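Local coordinates for protein toxin 2A (Paenibacillus larvae, PDB 5URP) that acts as an ADP-ribosyltransferase toxin and virulence factor, probably transferring ADP-ribose from NAD+ to a host protein, at residues G140-T151 / E190-I201. Residues are numbered along the deposited sequence; the frame is centred on the assembly and turned at random.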
# COMPACT_ATOMS: atom_id res chain seq x y z
N GLY A 140 -16.13 -8.85 -2.71
CA GLY A 140 -17.23 -8.01 -3.13
C GLY A 140 -17.58 -6.93 -2.13
O GLY A 140 -18.72 -6.46 -2.11
N THR A 141 -16.63 -6.51 -1.31
CA THR A 141 -16.84 -5.42 -0.39
C THR A 141 -15.73 -4.40 -0.56
O THR A 141 -14.65 -4.69 -1.10
CB THR A 141 -16.89 -5.88 1.06
OG1 THR A 141 -15.56 -6.18 1.52
CG2 THR A 141 -17.78 -7.11 1.18
N MET A 142 -16.01 -3.18 -0.12
CA MET A 142 -15.02 -2.12 -0.11
C MET A 142 -14.32 -2.09 1.24
O MET A 142 -14.98 -2.18 2.28
CB MET A 142 -15.70 -0.78 -0.39
CG MET A 142 -14.77 0.29 -0.86
SD MET A 142 -15.79 1.81 -0.92
CE MET A 142 -16.39 1.65 -2.57
N LEU A 143 -13.00 -1.95 1.22
CA LEU A 143 -12.20 -1.65 2.41
C LEU A 143 -11.76 -0.19 2.37
O LEU A 143 -11.70 0.43 1.30
CB LEU A 143 -10.98 -2.56 2.52
CG LEU A 143 -11.21 -4.08 2.65
CD1 LEU A 143 -9.90 -4.80 2.90
CD2 LEU A 143 -12.17 -4.40 3.74
N LEU A 144 -11.52 0.37 3.56
CA LEU A 144 -11.12 1.77 3.73
C LEU A 144 -9.90 1.78 4.63
O LEU A 144 -9.98 1.31 5.77
CB LEU A 144 -12.25 2.61 4.34
CG LEU A 144 -11.89 3.98 4.93
CD1 LEU A 144 -11.44 4.88 3.84
CD2 LEU A 144 -13.08 4.58 5.68
N GLU A 145 -8.78 2.28 4.12
CA GLU A 145 -7.54 2.37 4.88
C GLU A 145 -7.38 3.78 5.43
O GLU A 145 -7.18 4.72 4.67
CB GLU A 145 -6.36 1.98 4.00
CG GLU A 145 -5.02 2.12 4.68
CD GLU A 145 -4.92 1.36 5.99
OE1 GLU A 145 -4.60 1.99 7.03
OE2 GLU A 145 -5.16 0.13 5.98
N ARG A 146 -7.42 3.91 6.76
CA ARG A 146 -7.31 5.22 7.39
C ARG A 146 -5.89 5.77 7.39
O ARG A 146 -5.72 6.99 7.33
CB ARG A 146 -7.87 5.14 8.81
CG ARG A 146 -9.37 4.80 8.74
CD ARG A 146 -10.14 5.00 10.03
NE ARG A 146 -11.43 4.31 9.94
CZ ARG A 146 -12.49 4.56 10.71
NH1 ARG A 146 -12.44 5.51 11.64
NH2 ARG A 146 -13.60 3.87 10.53
N GLY A 147 -4.85 4.92 7.48
CA GLY A 147 -3.50 5.42 7.31
C GLY A 147 -3.17 5.66 5.85
O GLY A 147 -3.98 5.43 4.97
N TYR A 148 -1.95 6.13 5.58
CA TYR A 148 -1.48 6.09 4.21
C TYR A 148 -1.28 4.64 3.76
O TYR A 148 -1.07 3.73 4.56
CB TYR A 148 -0.17 6.88 4.06
CG TYR A 148 -0.34 8.34 4.38
CD1 TYR A 148 -0.87 9.24 3.43
CD2 TYR A 148 -0.04 8.82 5.64
CE1 TYR A 148 -1.04 10.58 3.75
CE2 TYR A 148 -0.22 10.14 5.97
CZ TYR A 148 -0.72 11.02 5.04
OH TYR A 148 -0.87 12.30 5.44
N LEU A 149 -1.35 4.43 2.46
CA LEU A 149 -1.26 3.10 1.88
C LEU A 149 0.03 3.00 1.09
O LEU A 149 0.13 3.46 -0.05
CB LEU A 149 -2.50 2.81 1.03
CG LEU A 149 -2.70 1.38 0.55
CD1 LEU A 149 -2.73 0.40 1.71
CD2 LEU A 149 -4.01 1.30 -0.24
N SER A 150 1.04 2.38 1.72
CA SER A 150 2.33 2.14 1.10
C SER A 150 2.26 0.83 0.32
O SER A 150 1.87 -0.21 0.87
CB SER A 150 3.43 2.04 2.16
OG SER A 150 3.68 3.28 2.81
N THR A 151 2.65 0.89 -0.95
CA THR A 151 2.63 -0.25 -1.86
C THR A 151 3.92 -0.21 -2.65
O THR A 151 4.72 0.72 -2.52
CB THR A 151 1.43 -0.18 -2.81
OG1 THR A 151 1.65 0.86 -3.77
CG2 THR A 151 0.14 0.07 -2.06
N GLU A 190 8.52 2.15 -3.77
CA GLU A 190 7.25 2.43 -3.12
C GLU A 190 6.39 3.42 -3.91
O GLU A 190 6.87 4.48 -4.33
CB GLU A 190 7.47 2.98 -1.71
CG GLU A 190 6.18 3.32 -1.00
CD GLU A 190 6.33 3.73 0.46
OE1 GLU A 190 7.39 3.50 1.09
OE2 GLU A 190 5.35 4.30 0.98
N MET A 191 5.13 3.06 -4.08
CA MET A 191 4.07 3.96 -4.54
C MET A 191 3.22 4.27 -3.31
O MET A 191 2.65 3.36 -2.70
CB MET A 191 3.22 3.33 -5.65
CG MET A 191 3.94 3.03 -6.92
SD MET A 191 4.43 4.50 -7.83
CE MET A 191 2.86 5.25 -8.14
N LEU A 192 3.13 5.54 -2.96
CA LEU A 192 2.43 5.96 -1.76
C LEU A 192 1.07 6.50 -2.16
O LEU A 192 1.00 7.42 -2.98
CB LEU A 192 3.23 7.01 -1.02
CG LEU A 192 2.67 7.55 0.29
CD1 LEU A 192 2.38 6.44 1.27
CD2 LEU A 192 3.61 8.58 0.90
N LEU A 193 0.02 5.94 -1.60
CA LEU A 193 -1.34 6.38 -1.92
C LEU A 193 -1.89 7.19 -0.75
O LEU A 193 -1.49 7.01 0.41
CB LEU A 193 -2.27 5.20 -2.20
CG LEU A 193 -2.26 4.47 -3.55
CD1 LEU A 193 -2.77 3.05 -3.34
CD2 LEU A 193 -3.12 5.08 -4.60
N PRO A 194 -2.82 8.10 -1.02
CA PRO A 194 -3.39 8.95 0.02
C PRO A 194 -4.02 8.15 1.14
O PRO A 194 -4.44 7.01 0.96
CB PRO A 194 -4.48 9.74 -0.73
CG PRO A 194 -4.07 9.72 -2.15
CD PRO A 194 -3.31 8.45 -2.37
N ARG A 195 -4.06 8.77 2.32
CA ARG A 195 -4.86 8.21 3.39
C ARG A 195 -6.34 8.20 3.01
O ARG A 195 -6.77 8.92 2.12
CB ARG A 195 -4.61 8.99 4.68
CG ARG A 195 -5.24 10.36 4.77
CD ARG A 195 -4.71 11.10 5.99
NE ARG A 195 -5.20 12.47 6.05
CZ ARG A 195 -6.32 12.85 6.66
NH1 ARG A 195 -7.12 11.98 7.26
NH2 ARG A 195 -6.64 14.14 6.65
N ASP A 196 -7.10 7.35 3.70
CA ASP A 196 -8.51 7.13 3.43
C ASP A 196 -8.76 6.58 2.02
O ASP A 196 -9.81 6.86 1.41
CB ASP A 196 -9.30 8.42 3.67
CG ASP A 196 -9.36 8.81 5.13
OD1 ASP A 196 -9.42 7.92 6.00
OD2 ASP A 196 -9.41 10.03 5.43
N THR A 197 -7.83 5.79 1.50
CA THR A 197 -8.05 5.14 0.22
C THR A 197 -9.11 4.05 0.36
O THR A 197 -9.09 3.26 1.30
CB THR A 197 -6.74 4.56 -0.35
OG1 THR A 197 -5.92 5.63 -0.85
CG2 THR A 197 -7.01 3.58 -1.49
N LYS A 198 -10.02 4.03 -0.60
CA LYS A 198 -11.07 3.03 -0.72
C LYS A 198 -10.65 2.03 -1.79
O LYS A 198 -10.22 2.43 -2.86
CB LYS A 198 -12.40 3.68 -1.13
CG LYS A 198 -13.04 4.52 -0.07
CD LYS A 198 -14.25 5.23 -0.66
CE LYS A 198 -15.19 5.78 0.41
NZ LYS A 198 -16.49 6.29 -0.15
N TYR A 199 -10.73 0.74 -1.48
CA TYR A 199 -10.42 -0.25 -2.49
C TYR A 199 -11.41 -1.40 -2.40
O TYR A 199 -11.80 -1.83 -1.31
CB TYR A 199 -8.95 -0.72 -2.37
CG TYR A 199 -8.45 -1.27 -1.06
CD1 TYR A 199 -8.13 -0.44 0.01
CD2 TYR A 199 -8.22 -2.62 -0.91
CE1 TYR A 199 -7.63 -0.95 1.20
CE2 TYR A 199 -7.70 -3.14 0.27
CZ TYR A 199 -7.42 -2.31 1.31
OH TYR A 199 -6.92 -2.84 2.47
N TYR A 200 -11.80 -1.89 -3.56
CA TYR A 200 -12.82 -2.90 -3.69
C TYR A 200 -12.18 -4.25 -3.95
O TYR A 200 -11.35 -4.38 -4.85
CB TYR A 200 -13.77 -2.55 -4.84
CG TYR A 200 -14.85 -3.57 -5.12
CD1 TYR A 200 -16.02 -3.61 -4.36
CD2 TYR A 200 -14.73 -4.45 -6.18
CE1 TYR A 200 -17.00 -4.54 -4.63
CE2 TYR A 200 -15.70 -5.38 -6.45
CZ TYR A 200 -16.85 -5.41 -5.69
OH TYR A 200 -17.84 -6.31 -5.95
N ILE A 201 -12.62 -5.26 -3.20
CA ILE A 201 -12.05 -6.61 -3.29
C ILE A 201 -12.80 -7.42 -4.35
O ILE A 201 -13.97 -7.78 -4.18
CB ILE A 201 -12.07 -7.31 -1.93
CG1 ILE A 201 -11.18 -6.51 -0.96
CG2 ILE A 201 -11.48 -8.74 -2.07
CD1 ILE A 201 -11.21 -7.04 0.45
O HOH W 1 -7.22 -1.47 4.83
O HOH W 2 -7.33 9.06 7.69
O HOH W 3 -5.22 4.77 2.48
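Ser150 and Glu190 meet diagonally across the antiparallel strands 149-152 and 190-193, a worked example of how the ADP-ribosyltransferase fold assembles its probable active site. Ser150 opens the Ser-Thr-Ser motif, and Glu190 is probably the catalytic glutamate of the R-S-E signature. With CG anti to the backbone N (chi1 179°), the extended chain carries the carboxylate of Glu190 to Ser150, whose OG donates to Glu190 OE2 (2.7 Å) from above the carboxylate plane. Tyr59 holds the same hydroxyl, while Arg105, consistent with the signature arginine, binds Ser150 O. Thr151 grips Met191 O twice, through N (3.0 Å) and OG1 (2.9 Å), from opposite faces of the carbonyl plane. On the face of the sheet that carries Thr151, Leu149 and Leu193 lie side by side, CD2 to CD1 3.8 Å.

Where the two segments pass into the second antiparallel pair, 142-145 with 197-201, Arg195 CB sits over one face of the Tyr148 ring, 4.1 Å from its centroid, and Leu193 O lies in plane at the ring edge. Asp89 of helix 79-92 holds both, by a hydrogen bond with Tyr148 OH and a salt bridge to Arg195 NE. Tyr199 turns its ring beneath Leu143, whose CB stands 4.0 Å from the centroid and whose CD1 meets Ile201 CD1. A water joins Tyr199 OH (2.7 Å) to Glu145 OE2 (2.9 Å).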